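Local coordinates for protein ethanolamine kinase Pv091845 (Plasmodium vivax, PDB 2QG7) that probably phosphorylates ethanolamine, the first step in making phosphatidylethanolamine from ethanolamine, at residues P51-N56 against V80-K85; N205-H210 against M392-T397. One frame throughout, in Å; residues are numbered along the deposited sequence.

Interaction 1: P51-N56 against V80-K85; sequences PITESN and VFENEK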
loop_
_atom_site.group_PDB
_atom_site.type_symbol
_atom_site.label_atom_id
_atom_site.label_comp_id
_atom_site.label_asym_id
_atom_site.label_seq_id
_atom_site.Cartn_x
_atom_site.Cartn_y
_atom_site.Cartn_z
ATOM N N PRO D 51 9.935 -17.241 22.902
ATOM C CA PRO D 51 10.276 -16.146 23.808
ATOM C C PRO D 51 11.071 -16.596 25.035
ATOM O O PRO D 51 11.141 -17.801 25.330
ATOM C CB PRO D 51 8.911 -15.606 24.220
ATOM C CG PRO D 51 8.001 -16.825 24.219
ATOM C CD PRO D 51 8.595 -17.804 23.189
ATOM N N ILE D 52 11.690 -15.628 25.714
ATOM C CA ILE D 52 12.279 -15.824 27.038
ATOM C C ILE D 52 11.133 -15.795 28.069
ATOM O O ILE D 52 10.220 -14.940 27.997
ATOM C CB ILE D 52 13.343 -14.726 27.374
ATOM C CG1 ILE D 52 14.497 -14.755 26.364
ATOM C CG2 ILE D 52 13.888 -14.890 28.788
ATOM C CD1 ILE D 52 15.204 -13.453 26.192
ATOM N N THR D 53 11.205 -16.723 29.032
ATOM C CA THR D 53 10.169 -16.909 30.033
ATOM C C THR D 53 10.562 -16.288 31.356
ATOM O O THR D 53 11.733 -16.055 31.591
ATOM C CB THR D 53 9.919 -18.412 30.211
ATOM O OG1 THR D 53 9.460 -18.914 28.936
ATOM C CG2 THR D 53 8.828 -18.690 31.283
ATOM N N GLU D 54 9.573 -16.012 32.206
ATOM C CA GLU D 54 9.798 -15.592 33.576
ATOM C C GLU D 54 10.566 -16.643 34.403
ATOM O O GLU D 54 11.379 -16.289 35.281
ATOM C CB GLU D 54 8.464 -15.276 34.236
ATOM C CG GLU D 54 8.600 -14.637 35.626
ATOM C CD GLU D 54 7.271 -14.478 36.358
ATOM O OE1 GLU D 54 7.323 -14.360 37.608
ATOM O OE2 GLU D 54 6.188 -14.457 35.702
ATOM N N SER D 55 10.305 -17.927 34.122
ATOM C CA SER D 55 11.017 -19.032 34.762
ATOM C C SER D 55 12.427 -19.230 34.191
ATOM O O SER D 55 13.297 -19.762 34.887
ATOM C CB SER D 55 10.217 -20.333 34.643
ATOM O OG SER D 55 9.047 -20.302 35.478
ATOM N N ASN D 56 12.652 -18.825 32.930
ATOM C CA ASN D 56 14.013 -18.765 32.401
ATOM C C ASN D 56 14.887 -17.864 33.265
ATOM O O ASN D 56 16.045 -18.202 33.558
ATOM C CB ASN D 56 14.060 -18.263 30.953
ATOM C CG ASN D 56 13.441 -19.233 29.945
ATOM O OD1 ASN D 56 13.128 -18.828 28.818
ATOM N ND2 ASN D 56 13.281 -20.511 30.324
ATOM N N VAL D 80 13.658 -11.510 22.732
ATOM C CA VAL D 80 12.232 -11.815 22.573
ATOM C C VAL D 80 11.725 -12.347 23.909
ATOM O O VAL D 80 12.281 -13.304 24.457
ATOM C CB VAL D 80 11.934 -12.793 21.421
ATOM C CG1 VAL D 80 10.413 -12.918 21.209
ATOM C CG2 VAL D 80 12.609 -12.324 20.139
ATOM N N PHE D 81 10.690 -11.684 24.431
ATOM C CA PHE D 81 10.206 -11.892 25.802
ATOM C C PHE D 81 8.765 -12.412 25.834
ATOM O O PHE D 81 7.975 -12.111 24.943
ATOM C CB PHE D 81 10.357 -10.601 26.630
ATOM C CG PHE D 81 11.794 -10.200 26.848
ATOM C CD1 PHE D 81 12.369 -9.176 26.093
ATOM C CD2 PHE D 81 12.573 -10.847 27.792
ATOM C CE1 PHE D 81 13.699 -8.803 26.277
ATOM C CE2 PHE D 81 13.901 -10.493 27.983
ATOM C CZ PHE D 81 14.468 -9.469 27.222
ATOM N N GLU D 82 8.450 -13.217 26.845
ATOM C CA GLU D 82 7.114 -13.798 26.992
ATOM C C GLU D 82 6.037 -12.716 27.258
ATOM O O GLU D 82 4.942 -12.746 26.670
ATOM C CB GLU D 82 7.146 -14.883 28.091
ATOM C CG GLU D 82 5.872 -15.006 28.931
ATOM C CD GLU D 82 6.059 -15.940 30.118
ATOM O OE1 GLU D 82 6.239 -15.460 31.268
ATOM O OE2 GLU D 82 6.025 -17.164 29.881
ATOM N N ASN D 83 6.372 -11.766 28.131
ATOM C CA ASN D 83 5.496 -10.653 28.477
ATOM C C ASN D 83 6.309 -9.443 28.921
ATOM O O ASN D 83 7.541 -9.478 28.905
ATOM C CB ASN D 83 4.473 -11.050 29.555
ATOM C CG ASN D 83 5.106 -11.755 30.755
ATOM O OD1 ASN D 83 6.063 -11.254 31.367
ATOM N ND2 ASN D 83 4.556 -12.925 31.106
ATOM N N GLU D 84 5.597 -8.381 29.311
ATOM C CA GLU D 84 6.191 -7.144 29.816
ATOM C C GLU D 84 6.925 -7.326 31.144
ATOM O O GLU D 84 7.878 -6.613 31.422
ATOM C CB GLU D 84 5.098 -6.089 29.972
ATOM C CG GLU D 84 5.580 -4.649 29.867
ATOM C CD GLU D 84 4.433 -3.653 29.550
ATOM O OE1 GLU D 84 4.269 -2.652 30.312
ATOM O OE2 GLU D 84 3.710 -3.872 28.538
ATOM N N LYS D 85 6.473 -8.275 31.958
ATOM C CA LYS D 85 7.039 -8.517 33.283
ATOM C C LYS D 85 8.390 -9.255 33.206
ATOM O O LYS D 85 9.318 -9.005 34.016
ATOM C CB LYS D 85 6.049 -9.326 34.131
ATOM C CG LYS D 85 6.548 -9.614 35.545
ATOM C CD LYS D 85 5.609 -10.535 36.279
ATOM C CE LYS D 85 6.281 -10.977 37.610
ATOM N NZ LYS D 85 5.223 -11.687 38.499
#
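I52 lies alongside the F81 ring, the two side chains pointing the same way. CD1 of I52 comes within 3.7 Å of F81 CE2 and meets the ring obliquely. With CG1 of I52 anti to its carbonyl carbon (chi1 -61°), this branch passes V80 O on its way to the ring. One isolated beta bridge joins the loop before helix 65-75 to the start of helix 84-98 at the surface. I52 N donates to V80 O at 2.7 Å, and E82 N donates to I52 O, also at 2.7 Å. The second bond lies in the carbonyl plane but is bent, 137° at the hydrogen. CB of P51 packs on the F81-E82 peptide. Beyond the bridge, E82 reaches across T53, its OE2 3.5 Å from T53 CG2. E54 is extended and forms a salt bridge from OE1 to K85 NZ, also 3.5 Å. Within 51-56, N56 OD1 accepts a hydrogen bond from T53 N, which sits above the amide plane. N83 is the helix N-cap, and Y90 of the helix meets the F81 ring. E54 OE2 and E82 OE1 stand 4.5 Å apart; K85 may partly neutralise E54 and ease its closeness to E82.

Interaction 2: N205-H210 against M392-T397; sequences NLKLLH and MHYLGT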
loop_
_atom_site.group_PDB
_atom_site.type_symbol
_atom_site.label_atom_id
_atom_site.label_comp_id
_atom_site.label_asym_id
_atom_site.label_seq_id
_atom_site.Cartn_x
_atom_site.Cartn_y
_atom_site.Cartn_z
ATOM N N ASN D 205 19.879 21.735 12.759
ATOM C CA ASN D 205 20.506 20.591 13.453
ATOM C C ASN D 205 21.172 19.624 12.505
ATOM O O ASN D 205 22.196 19.021 12.813
ATOM C CB ASN D 205 19.491 19.852 14.326
ATOM C CG ASN D 205 20.158 19.023 15.410
ATOM O OD1 ASN D 205 21.083 19.477 16.080
ATOM N ND2 ASN D 205 19.700 17.804 15.581
ATOM N N LEU D 206 20.590 19.492 11.321
ATOM C CA LEU D 206 21.127 18.605 10.278
ATOM C C LEU D 206 22.419 19.168 9.706
ATOM O O LEU D 206 23.314 18.412 9.378
ATOM C CB LEU D 206 20.072 18.310 9.173
ATOM C CG LEU D 206 20.490 17.291 8.091
ATOM C CD1 LEU D 206 20.620 15.873 8.657
ATOM C CD2 LEU D 206 19.542 17.305 6.918
ATOM N N LYS D 207 22.511 20.500 9.587
ATOM C CA LYS D 207 23.767 21.147 9.184
ATOM C C LYS D 207 24.875 20.947 10.225
ATOM O O LYS D 207 26.015 20.610 9.858
ATOM C CB LYS D 207 23.563 22.637 8.930
ATOM C CG LYS D 207 24.126 23.070 7.584
ATOM C CD LYS D 207 25.646 23.048 7.619
ATOM C CE LYS D 207 26.228 23.015 6.239
ATOM N NZ LYS D 207 25.951 24.343 5.614
ATOM N N LEU D 208 24.534 21.153 11.511
ATOM C CA LEU D 208 25.429 20.797 12.604
ATOM C C LEU D 208 26.004 19.376 12.503
ATOM O O LEU D 208 27.181 19.171 12.746
ATOM C CB LEU D 208 24.723 20.970 13.951
ATOM C CG LEU D 208 24.368 22.401 14.393
ATOM C CD1 LEU D 208 23.415 22.437 15.637
ATOM C CD2 LEU D 208 25.651 23.177 14.681
ATOM N N LEU D 209 25.162 18.390 12.172
ATOM C CA LEU D 209 25.611 17.044 11.908
ATOM C C LEU D 209 26.503 16.999 10.676
ATOM O O LEU D 209 27.560 16.365 10.665
ATOM C CB LEU D 209 24.393 16.102 11.778
ATOM C CG LEU D 209 24.509 14.717 11.124
ATOM C CD1 LEU D 209 25.317 13.790 11.982
ATOM C CD2 LEU D 209 23.144 14.137 10.855
ATOM N N HIS D 210 26.078 17.684 9.625
ATOM C CA HIS D 210 26.825 17.651 8.375
ATOM C C HIS D 210 28.165 18.413 8.413
ATOM O O HIS D 210 29.025 18.202 7.555
ATOM C CB HIS D 210 25.920 18.074 7.209
ATOM C CG HIS D 210 24.874 17.047 6.869
ATOM N ND1 HIS D 210 23.913 17.242 5.885
ATOM C CD2 HIS D 210 24.636 15.820 7.396
ATOM C CE1 HIS D 210 23.134 16.176 5.823
ATOM N NE2 HIS D 210 23.551 15.303 6.730
ATOM N N MET D 392 17.205 26.667 2.748
ATOM C CA MET D 392 17.604 27.988 3.193
ATOM C C MET D 392 18.135 27.936 4.639
ATOM O O MET D 392 19.213 28.486 4.930
ATOM C CB MET D 392 16.430 28.974 3.083
ATOM C CG MET D 392 16.702 30.343 3.748
ATOM S SD MET D 392 15.152 31.234 3.963
ATOM C CE MET D 392 15.080 32.032 2.324
ATOM N N HIS D 393 17.382 27.288 5.531
ATOM C CA HIS D 393 17.797 27.171 6.923
ATOM C C HIS D 393 18.823 26.072 7.143
ATOM O O HIS D 393 19.452 25.993 8.195
ATOM C CB HIS D 393 16.609 27.013 7.859
ATOM C CG HIS D 393 15.678 28.179 7.851
ATOM N ND1 HIS D 393 15.981 29.373 8.474
ATOM C CD2 HIS D 393 14.449 28.338 7.303
ATOM C CE1 HIS D 393 14.967 30.211 8.322
ATOM N NE2 HIS D 393 14.025 29.610 7.613
ATOM N N TYR D 394 19.006 25.234 6.132
ATOM C CA TYR D 394 20.053 24.216 6.179
ATOM C C TYR D 394 21.386 24.889 5.895
ATOM O O TYR D 394 22.340 24.727 6.631
ATOM C CB TYR D 394 19.779 23.046 5.193
ATOM C CG TYR D 394 20.943 22.089 4.998
ATOM C CD1 TYR D 394 21.239 21.106 5.951
ATOM C CD2 TYR D 394 21.764 22.181 3.887
ATOM C CE1 TYR D 394 22.311 20.221 5.770
ATOM C CE2 TYR D 394 22.868 21.358 3.728
ATOM C CZ TYR D 394 23.118 20.355 4.667
ATOM O OH TYR D 394 24.173 19.478 4.487
ATOM N N LEU D 395 21.456 25.620 4.792
ATOM C CA LEU D 395 22.686 26.262 4.389
ATOM C C LEU D 395 23.009 27.511 5.241
ATOM O O LEU D 395 24.166 27.830 5.412
ATOM C CB LEU D 395 22.623 26.622 2.911
ATOM C CG LEU D 395 22.736 25.476 1.925
ATOM C CD1 LEU D 395 22.393 25.982 0.580
ATOM C CD2 LEU D 395 24.123 24.807 1.927
ATOM N N GLY D 396 21.985 28.211 5.725
ATOM C CA GLY D 396 22.179 29.404 6.532
ATOM C C GLY D 396 22.342 30.633 5.669
ATOM O O GLY D 396 23.140 31.521 5.976
ATOM N N THR D 397 21.587 30.680 4.576
ATOM C CA THR D 397 21.762 31.718 3.579
ATOM C C THR D 397 20.482 31.977 2.829
ATOM O O THR D 397 19.677 31.051 2.605
ATOM C CB THR D 397 22.940 31.394 2.587
ATOM O OG1 THR D 397 23.195 32.542 1.773
ATOM C CG2 THR D 397 22.669 30.143 1.687
#
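Y394 and K207 bury the most surface here, and H210 completes the group. The Y394 ring reaches from the end of helix 384-395 to the side of helix 196-210. Its CG is anti to the backbone N (chi1 169°), which sends the ring out toward the other helix. K207 lies over one face of this ring. K207 CG is modelled 3.9 Å from the ring centroid, 15° off the normal, a CH-pi placement. Its exact position is doubtful because it sits too close to Y394 O. The chain of K207 then bends at chi2 and again at chi4. Its NZ ends 5.1 Å from the same centroid, at most a weak cation-pi attraction. L206 C lies at the ring edge, and L206 CG is 4.2 Å from Y394 CE1. Both helices belong to the helical C-terminal lobe of this family's protein-kinase-like fold. At the far end of the ring, Y394 OH and H210 ND1 are hydrogen-bonded at 2.6 Å, and either could be the donor. The hydroxyl lies at the imidazole edge, in its plane. The two rings meet rim to rim with their planes at 76°. The other imidazole nitrogen, H210 NE2, is hydrogen-bonded to D363 OD2 of helix 360-369. H210 is therefore held from both ring nitrogens, which fixes its rotation. R360 of the same helix packs on H210, Y394 and L395, while L406 of helix 400-410 covers Y394 and L395.

The two contacts lie on opposite sides of the centre of the chain. Their centres are 45 Å apart, and their nearest atoms are about 29 Å apart, so they do not touch. Both segments of interaction 1 precede those of interaction 2. Interaction 1 is a surface contact near the modelled N-terminus, its centre about 26 Å from the chain centre, on the side of the five-stranded antiparallel sheet. Interaction 2 is buried, its centre about 20 Å from the chain centre, in the helical lobe. As in other kinases of this fold, the active site is expected in the cleft between the two lobes. Neither contact is known to form part of it.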